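Local coordinates for hypothetical bacterial 6-phosphogluconolactonase (Bacteroides fragilis, PDB 3SCY), which probably hydrolyses 6-phosphogluconolactone to 6-phosphogluconate as a seven-bladed beta-propeller lactonase, although this activity remains putative, at residues 161-169 and 179-187; 207-215 and 227-238. All coordinates share one frame; numbering follows the deposited sequence. Where two conformers were deposited one is given.

Contact 1. Residues 161-169 and 179-187; sequences RITPDGKYL and IHKFNINPN
K181 NZ is gripped from several directions: it donates to a water 2.9 Å from NZ, hydrogen-bonds to the backbone oxygens of T201 and G243, and stands over one face of the Y168 ring, 4.5 Å from its centroid, in a cation-pi contact. The same water lies 2.7 Å from Y168 OH, linking ammonium and phenol. Lysine suits the place because its extended chain runs alongside the tyrosine, with CE 3.6 Å from Y168 CD1. K167 CB lies over the opposite face, toward its rim, and N183 OD1 meets the ring edge 3.3 Å from Y168 CE1. Y168, K181 and N183 belong to the hairpin of strands 168-173 and 178-184, the two middle strands of one propeller blade. Y168 and N183 form a non-hydrogen-bonded pair; L169 and F182, on the other face, form a hydrogen-bonded pair. The ladder ends with I184 N donating to K167 O (2.9 Å, 169°). Branched I184 sets CG1 anti to its carbonyl carbon (chi1 -83°), which carries CD1 across the Y168-L169 backbone to I162 CG2 (3.7 Å) on neighbouring strand 157-162. Before strand 168-173, D165 OD1 accepts from T163 OG1 (2.6 Å) and K167 N on opposite faces of its carboxylate, bracing a type I turn in which G166 takes positive phi.

Contact 2. Residues 207-215 and 227-238; sequences VAPGSGPRH and LINEIGGTVIAF
S211 and N229 meet at the tight end of this contact, where S211 O lies only 3.2 Å from N229 CB and accepts a nearly straight bond from G232 N (2.9 Å, 170°), besides a weak one from I231 N. G212 O takes E230 N in turn. Glycine suits position 212 because its phi is positive and its bare CA leaves room for I231, whose CG1 lies 4.1 Å from G212 CA. G210 likewise has positive phi, at the third position of the type II turn 208-211, which S211 OG tightens by donating to A208 O; a water also links S211 OG to T234 OG1. N229, with CG anti to the carbonyl carbon (chi1 -68°), brings its amide against P213, with OD1 3.2 Å from P213 CA, while ND2 turns back to T234 OG1 at 3.0 Å. V207 adds apolar cover, meeting L227 tip to tip and packing its CB against I236 CD1.

Strands 213-218 and 224-229 are the first two of a four-stranded propeller blade, and R214 and H215 both face I228 in a classic beta bulge. I228 O receives a sound bond from R214 N (2.8 Å) and only a weak one from H215 N.

The R214-E230 end is looser, though both side chains are buried. Extended from CG to NE, R214 brings NE to E230 OE1 at 3.2 Å, a salt bridge whose hydrogen bond is weak and bent, and a water spans the same two atoms. The guanidinium and carboxylate planes are 40° apart, with OE1 at the guanidinium edge. R151 and R278 also pair with E230, R309 lies close to R214, and an unidentified ligand sits about 4 Å from the R214 side chain. This arginine-rich setting is consistent with a pocket for an anionic substrate. G262 O holds R214 NH1, and D263 holds H215 ND1.

Overall arrangement
Contact 1 and contact 2 follow one another along the chain and lie in successive blades of the seven-bladed propeller, their centres about 20 Å apart. Contact 1 joins the second and third strands of the blade running from 157-162 to 197-206, and also includes the turn leading out of its first strand. Contact 2 begins in the connection that follows strand 197-206 and enters the next blade, 213-218 to 244-252, through its first three strands. The blades meet face to face: I179 CD1 packs 3.9 Å from F238 CZ and 4.0 Å from L227 CD2. This apolar packing joins neighbouring sheets of the propeller, which share no strand.

Contact 1. Residues 161-169 and 179-187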
loop_
_atom_site.group_PDB
_atom_site.type_symbol
_atom_site.label_atom_id
_atom_site.label_comp_id
_atom_site.label_asym_id
_atom_site.label_seq_id
_atom_site.Cartn_x
_atom_site.Cartn_y
_atom_site.Cartn_z
ATOM N N ARG A 161 8.896 -0.226 1.700
ATOM C CA ARG A 161 8.891 1.228 1.561
ATOM C C ARG A 161 10.273 1.809 1.477
ATOM O O ARG A 161 11.142 1.442 2.260
ATOM C CB ARG A 161 8.214 1.922 2.752
ATOM C CG ARG A 161 6.761 1.531 3.041
ATOM C CD ARG A 161 5.806 1.716 1.836
ATOM N NE ARG A 161 5.981 2.978 1.116
ATOM C CZ ARG A 161 5.474 4.145 1.495
ATOM N NH1 ARG A 161 4.730 4.230 2.593
ATOM N NH2 ARG A 161 5.704 5.241 0.779
ATOM N N ILE A 162 10.472 2.767 0.565
ATOM C CA ILE A 162 11.712 3.516 0.502
ATOM C C ILE A 162 11.534 4.681 1.452
ATOM O O ILE A 162 10.457 5.297 1.444
ATOM C CB ILE A 162 11.988 3.916 -0.951
ATOM C CG1 ILE A 162 12.272 2.628 -1.765
ATOM C CG2 ILE A 162 13.192 4.913 -1.031
ATOM C CD1 ILE A 162 12.142 2.760 -3.296
ATOM N N THR A 163 12.532 4.954 2.312
ATOM C CA THR A 163 12.446 6.009 3.315
ATOM C C THR A 163 12.405 7.400 2.641
ATOM O O THR A 163 12.903 7.561 1.521
ATOM C CB THR A 163 13.557 5.878 4.367
ATOM O OG1 THR A 163 14.791 5.786 3.672
ATOM C CG2 THR A 163 13.366 4.630 5.247
ATOM N N PRO A 164 11.885 8.437 3.336
ATOM C CA PRO A 164 11.764 9.767 2.697
ATOM C C PRO A 164 13.086 10.429 2.336
ATOM O O PRO A 164 13.091 11.428 1.607
ATOM C CB PRO A 164 11.039 10.613 3.747
ATOM C CG PRO A 164 10.420 9.655 4.659
ATOM C CD PRO A 164 11.232 8.419 4.666
ATOM N N ASP A 165 14.201 9.905 2.874
ATOM C CA ASP A 165 15.535 10.436 2.592
ATOM C C ASP A 165 16.209 9.652 1.443
ATOM O O ASP A 165 17.365 9.916 1.120
ATOM C CB ASP A 165 16.389 10.400 3.861
ATOM C CG ASP A 165 16.403 9.052 4.542
ATOM O OD1 ASP A 165 16.151 8.033 3.850
ATOM O OD2 ASP A 165 16.621 9.016 5.764
ATOM N N GLY A 166 15.482 8.705 0.847
ATOM C CA GLY A 166 15.927 7.893 -0.298
ATOM C C GLY A 166 17.057 6.919 -0.005
ATOM O O GLY A 166 17.636 6.348 -0.934
ATOM N N LYS A 167 17.376 6.720 1.273
ATOM C CA LYS A 167 18.562 5.941 1.663
ATOM C C LYS A 167 18.297 4.494 2.067
ATOM O O LYS A 167 19.231 3.679 2.010
ATOM C CB LYS A 167 19.274 6.637 2.823
ATOM C CG LYS A 167 19.772 8.036 2.467
ATOM C CD LYS A 167 20.422 8.735 3.658
ATOM C CE LYS A 167 20.640 10.202 3.370
ATOM N NZ LYS A 167 21.154 10.923 4.563
ATOM N N TYR A 168 17.087 4.180 2.515
ATOM C CA TYR A 168 16.783 2.850 3.032
ATOM C C TYR A 168 15.508 2.290 2.497
ATOM O O TYR A 168 14.632 3.024 2.045
ATOM C CB TYR A 168 16.673 2.902 4.577
ATOM C CG TYR A 168 17.866 3.588 5.205
ATOM C CD1 TYR A 168 19.102 2.949 5.280
ATOM C CD2 TYR A 168 17.798 4.919 5.606
ATOM C CE1 TYR A 168 20.209 3.581 5.841
ATOM C CE2 TYR A 168 18.908 5.573 6.136
ATOM C CZ TYR A 168 20.110 4.899 6.256
ATOM O OH TYR A 168 21.217 5.555 6.747
ATOM N N LEU A 169 15.409 0.969 2.566
ATOM C CA LEU A 169 14.182 0.250 2.270
ATOM C C LEU A 169 13.781 -0.477 3.547
ATOM O O LEU A 169 14.606 -1.199 4.121
ATOM C CB LEU A 169 14.326 -0.716 1.091
ATOM C CG LEU A 169 13.017 -1.432 0.701
ATOM C CD1 LEU A 169 12.811 -1.450 -0.773
ATOM C CD2 LEU A 169 12.982 -2.850 1.266
ATOM N N ILE A 179 10.396 -5.109 11.252
ATOM C CA ILE A 179 10.555 -4.244 10.103
ATOM C C ILE A 179 12.030 -4.416 9.710
ATOM O O ILE A 179 12.913 -3.949 10.434
ATOM C CB ILE A 179 10.170 -2.773 10.354
ATOM C CG1 ILE A 179 8.698 -2.661 10.835
ATOM C CG2 ILE A 179 10.394 -1.948 9.067
ATOM C CD1 ILE A 179 8.344 -1.296 11.519
ATOM N N HIS A 180 12.284 -5.126 8.609
ATOM C CA HIS A 180 13.637 -5.366 8.101
ATOM C C HIS A 180 14.178 -4.095 7.439
ATOM O O HIS A 180 13.424 -3.374 6.787
ATOM C CB HIS A 180 13.637 -6.545 7.126
ATOM C CG HIS A 180 13.114 -7.796 7.745
ATOM N ND1 HIS A 180 13.911 -8.585 8.575
ATOM C CD2 HIS A 180 11.899 -8.374 7.617
ATOM C CE1 HIS A 180 13.137 -9.594 8.950
ATOM N NE2 HIS A 180 11.925 -9.521 8.391
ATOM N N LYS A 181 15.475 -3.800 7.650
ATOM C CA LYS A 181 16.104 -2.597 7.122
ATOM C C LYS A 181 17.207 -2.924 6.109
ATOM O O LYS A 181 18.082 -3.766 6.376
ATOM C CB LYS A 181 16.693 -1.780 8.290
ATOM C CG LYS A 181 17.320 -0.453 7.854
ATOM C CD LYS A 181 17.998 0.274 9.012
ATOM C CE LYS A 181 18.897 1.376 8.497
ATOM N NZ LYS A 181 19.513 2.129 9.626
ATOM N N PHE A 182 17.177 -2.225 4.965
ATOM C CA PHE A 182 18.183 -2.338 3.927
ATOM C C PHE A 182 18.684 -0.983 3.520
ATOM O O PHE A 182 17.928 -0.002 3.496
ATOM C CB PHE A 182 17.616 -3.051 2.694
ATOM C CG PHE A 182 17.184 -4.468 2.964
ATOM C CD1 PHE A 182 15.906 -4.744 3.442
ATOM C CD2 PHE A 182 18.067 -5.524 2.785
ATOM C CE1 PHE A 182 15.516 -6.059 3.712
ATOM C CE2 PHE A 182 17.684 -6.834 3.072
ATOM C CZ PHE A 182 16.414 -7.092 3.541
ATOM N N ASN A 183 19.962 -0.932 3.194
ATOM C CA ASN A 183 20.575 0.237 2.610
ATOM C C ASN A 183 20.293 0.191 1.124
ATOM O O ASN A 183 20.417 -0.874 0.508
ATOM C CB ASN A 183 22.098 0.226 2.856
ATOM C CG ASN A 183 22.537 0.253 4.291
ATOM O OD1 ASN A 183 21.861 0.770 5.174
ATOM N ND2 ASN A 183 23.672 -0.365 4.573
ATOM N N ILE A 184 19.923 1.324 0.533
ATOM C CA ILE A 184 19.687 1.409 -0.906
ATOM C C ILE A 184 20.913 1.947 -1.637
ATOM O O ILE A 184 21.556 2.897 -1.164
ATOM C CB ILE A 184 18.478 2.333 -1.162
ATOM C CG1 ILE A 184 17.168 1.529 -0.988
ATOM C CG2 ILE A 184 18.567 3.061 -2.518
ATOM C CD1 ILE A 184 15.901 2.408 -1.073
ATOM N N ASN A 185 21.272 1.282 -2.751
ATOM C CA ASN A 185 22.293 1.753 -3.674
ATOM C C ASN A 185 21.539 2.547 -4.745
ATOM O O ASN A 185 20.880 1.948 -5.600
ATOM C CB ASN A 185 23.099 0.602 -4.258
ATOM C CG ASN A 185 23.977 1.052 -5.386
ATOM O OD1 ASN A 185 24.082 2.243 -5.683
ATOM N ND2 ASN A 185 24.688 0.130 -6.005
ATOM N N PRO A 186 21.536 3.909 -4.663
ATOM C CA PRO A 186 20.712 4.698 -5.599
ATOM C C PRO A 186 21.203 4.653 -7.038
ATOM O O PRO A 186 20.480 5.038 -7.958
ATOM C CB PRO A 186 20.832 6.123 -5.029
ATOM C CG PRO A 186 22.196 6.147 -4.413
ATOM C CD PRO A 186 22.317 4.786 -3.764
ATOM N N ASN A 187 22.421 4.124 -7.257
ATOM C CA ASN A 187 22.944 4.047 -8.603
ATOM C C ASN A 187 22.545 2.733 -9.282
ATOM O O ASN A 187 22.670 2.637 -10.495
ATOM C CB ASN A 187 24.465 4.182 -8.580
ATOM C CG ASN A 187 24.940 5.582 -8.262
ATOM O OD1 ASN A 187 24.211 6.569 -8.426
ATOM N ND2 ASN A 187 26.190 5.707 -7.857
HETATM O O HOH W 1 21.612 3.942 8.896
#

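Contact 2. Residues 207-215 and 227-238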
loop_
_atom_site.group_PDB
_atom_site.type_symbol
_atom_site.label_atom_id
_atom_site.label_comp_id
_atom_site.label_asym_id
_atom_site.label_seq_id
_atom_site.Cartn_x
_atom_site.Cartn_y
_atom_site.Cartn_z
ATOM N N VAL A 207 8.894 -5.185 16.866
ATOM C CA VAL A 207 7.686 -4.618 17.489
ATOM C C VAL A 207 7.105 -5.666 18.449
ATOM O O VAL A 207 7.562 -6.817 18.452
ATOM C CB VAL A 207 6.625 -4.052 16.504
ATOM C CG1 VAL A 207 7.200 -2.906 15.660
ATOM C CG2 VAL A 207 6.035 -5.148 15.623
ATOM N N ALA A 208 6.122 -5.274 19.283
ATOM C CA ALA A 208 5.537 -6.162 20.292
ATOM C C ALA A 208 5.124 -7.532 19.702
ATOM O O ALA A 208 4.501 -7.565 18.638
ATOM C CB ALA A 208 4.341 -5.495 20.959
ATOM N N PRO A 209 5.457 -8.669 20.371
ATOM C CA PRO A 209 5.078 -9.980 19.821
ATOM C C PRO A 209 3.586 -10.093 19.545
ATOM O O PRO A 209 2.764 -9.597 20.321
ATOM C CB PRO A 209 5.499 -10.962 20.926
ATOM C CG PRO A 209 6.625 -10.253 21.629
ATOM C CD PRO A 209 6.208 -8.811 21.639
ATOM N N GLY A 210 3.261 -10.727 18.431
ATOM C CA GLY A 210 1.880 -10.948 18.019
ATOM C C GLY A 210 1.245 -9.765 17.314
ATOM O O GLY A 210 0.044 -9.799 17.027
ATOM N N SER A 211 2.023 -8.686 17.046
ATOM C CA SER A 211 1.464 -7.508 16.372
ATOM C C SER A 211 1.066 -7.795 14.921
ATOM O O SER A 211 -0.006 -7.378 14.489
ATOM C CB SER A 211 2.464 -6.356 16.381
ATOM O OG SER A 211 2.691 -5.857 17.687
ATOM N N GLY A 212 1.935 -8.459 14.167
ATOM C CA GLY A 212 1.669 -8.731 12.757
ATOM C C GLY A 212 1.782 -7.483 11.892
ATOM O O GLY A 212 0.787 -7.062 11.296
ATOM N N PRO A 213 2.989 -6.851 11.817
ATOM C CA PRO A 213 3.146 -5.606 11.024
ATOM C C PRO A 213 2.633 -5.735 9.607
ATOM O O PRO A 213 2.961 -6.708 8.933
ATOM C CB PRO A 213 4.675 -5.384 11.000
ATOM C CG PRO A 213 5.192 -6.121 12.141
ATOM C CD PRO A 213 4.261 -7.254 12.456
ATOM N N ARG A 214 1.801 -4.777 9.158
ATOM C CA ARG A 214 1.234 -4.891 7.832
ATOM C C ARG A 214 1.765 -3.763 6.956
ATOM O O ARG A 214 2.700 -4.008 6.196
ATOM C CB ARG A 214 -0.314 -4.940 7.852
ATOM C CG ARG A 214 -0.909 -5.335 6.494
ATOM C CD ARG A 214 -2.429 -5.487 6.584
ATOM N NE ARG A 214 -2.951 -6.157 5.384
ATOM C CZ ARG A 214 -3.247 -5.529 4.245
ATOM N NH1 ARG A 214 -3.150 -4.208 4.161
ATOM N NH2 ARG A 214 -3.667 -6.217 3.193
ATOM N N HIS A 215 1.198 -2.546 7.033
ATOM C CA HIS A 215 1.631 -1.457 6.166
ATOM C C HIS A 215 2.258 -0.333 6.948
ATOM O O HIS A 215 1.858 -0.067 8.079
ATOM C CB HIS A 215 0.452 -0.910 5.331
ATOM C CG HIS A 215 0.061 -1.759 4.156
ATOM N ND1 HIS A 215 -0.983 -1.371 3.311
ATOM C CD2 HIS A 215 0.529 -2.967 3.743
ATOM C CE1 HIS A 215 -1.057 -2.310 2.371
ATOM N NE2 HIS A 215 -0.186 -3.301 2.596
ATOM N N LEU A 227 2.842 2.611 11.592
ATOM C CA LEU A 227 2.646 1.236 11.194
ATOM C C LEU A 227 1.295 0.716 11.638
ATOM O O LEU A 227 0.915 0.945 12.787
ATOM C CB LEU A 227 3.757 0.381 11.854
ATOM C CG LEU A 227 3.635 -1.136 11.794
ATOM C CD1 LEU A 227 3.882 -1.656 10.375
ATOM C CD2 LEU A 227 4.620 -1.807 12.786
ATOM N N ILE A 228 0.592 0.006 10.740
ATOM C CA ILE A 228 -0.660 -0.650 11.089
ATOM C C ILE A 228 -0.344 -2.134 11.247
ATOM O O ILE A 228 0.247 -2.740 10.340
ATOM C CB ILE A 228 -1.856 -0.373 10.127
ATOM C CG1 ILE A 228 -3.149 -0.985 10.712
ATOM C CG2 ILE A 228 -1.587 -0.870 8.676
ATOM C CD1 ILE A 228 -4.424 -0.557 10.085
ATOM N N ASN A 229 -0.749 -2.707 12.397
ATOM C CA ASN A 229 -0.523 -4.106 12.727
ATOM C C ASN A 229 -1.793 -4.878 12.504
ATOM O O ASN A 229 -2.811 -4.584 13.149
ATOM C CB ASN A 229 -0.039 -4.215 14.162
ATOM C CG ASN A 229 1.340 -3.641 14.323
ATOM O OD1 ASN A 229 2.289 -4.096 13.700
ATOM N ND2 ASN A 229 1.470 -2.619 15.145
ATOM N N GLU A 230 -1.747 -5.861 11.589
ATOM C CA GLU A 230 -2.936 -6.631 11.229
ATOM C C GLU A 230 -3.504 -7.420 12.406
ATOM O O GLU A 230 -4.709 -7.369 12.644
ATOM C CB GLU A 230 -2.643 -7.592 10.072
ATOM C CG GLU A 230 -3.832 -8.468 9.696
ATOM C CD GLU A 230 -3.696 -9.190 8.373
ATOM O OE1 GLU A 230 -3.135 -8.599 7.423
ATOM O OE2 GLU A 230 -4.241 -10.309 8.254
ATOM N N ILE A 231 -2.657 -8.186 13.104
ATOM C CA ILE A 231 -3.138 -9.084 14.146
ATOM C C ILE A 231 -3.431 -8.347 15.445
ATOM O O ILE A 231 -4.477 -8.575 16.058
ATOM C CB ILE A 231 -2.120 -10.218 14.370
ATOM C CG1 ILE A 231 -1.771 -10.934 13.046
ATOM C CG2 ILE A 231 -2.667 -11.232 15.414
ATOM C CD1 ILE A 231 -0.519 -11.895 13.158
ATOM N N GLY A 232 -2.509 -7.501 15.861
ATOM C CA GLY A 232 -2.660 -6.737 17.094
ATOM C C GLY A 232 -3.719 -5.657 17.014
ATOM O O GLY A 232 -4.273 -5.260 18.046
ATOM N N GLY A 233 -4.002 -5.195 15.789
ATOM C CA GLY A 233 -4.999 -4.155 15.540
ATOM C C GLY A 233 -4.556 -2.804 16.065
ATOM O O GLY A 233 -5.377 -1.942 16.384
ATOM N N THR A 234 -3.260 -2.646 16.217
ATOM C CA THR A 234 -2.666 -1.436 16.733
ATOM C C THR A 234 -1.998 -0.614 15.657
ATOM O O THR A 234 -1.561 -1.133 14.624
ATOM C CB THR A 234 -1.596 -1.769 17.801
ATOM O OG1 THR A 234 -0.627 -2.668 17.249
ATOM C CG2 THR A 234 -2.194 -2.376 19.080
ATOM N N VAL A 235 -1.884 0.685 15.936
ATOM C CA VAL A 235 -1.055 1.613 15.175
ATOM C C VAL A 235 0.128 1.912 16.070
ATOM O O VAL A 235 -0.069 2.262 17.236
ATOM C CB VAL A 235 -1.780 2.913 14.711
ATOM C CG1 VAL A 235 -0.797 3.897 14.043
ATOM C CG2 VAL A 235 -2.918 2.591 13.759
ATOM N N ILE A 236 1.337 1.777 15.521
ATOM C CA ILE A 236 2.548 2.166 16.215
ATOM C C ILE A 236 3.081 3.419 15.531
ATOM O O ILE A 236 3.240 3.453 14.295
ATOM C CB ILE A 236 3.605 1.046 16.278
ATOM C CG1 ILE A 236 3.027 -0.187 17.020
ATOM C CG2 ILE A 236 4.860 1.560 16.990
ATOM C CD1 ILE A 236 4.000 -1.412 17.027
ATOM N N ALA A 237 3.313 4.460 16.340
ATOM C CA ALA A 237 3.899 5.714 15.897
ATOM C C ALA A 237 5.372 5.693 16.212
ATOM O O ALA A 237 5.777 5.271 17.298
ATOM C CB ALA A 237 3.232 6.896 16.591
ATOM N N PHE A 238 6.172 6.113 15.253
ATOM C CA PHE A 238 7.612 6.188 15.395
ATOM C C PHE A 238 8.167 7.499 15.010
ATOM O O PHE A 238 7.673 8.147 14.075
ATOM C CB PHE A 238 8.308 5.182 14.431
ATOM C CG PHE A 238 7.958 3.721 14.539
ATOM C CD1 PHE A 238 6.953 3.173 13.745
ATOM C CD2 PHE A 238 8.737 2.860 15.307
ATOM C CE1 PHE A 238 6.665 1.810 13.798
ATOM C CE2 PHE A 238 8.472 1.490 15.333
ATOM C CZ PHE A 238 7.430 0.975 14.594
HETATM O O HOH W 2 1.236 -3.828 18.747
HETATM O O HOH W 3 -3.841 -8.912 4.909
#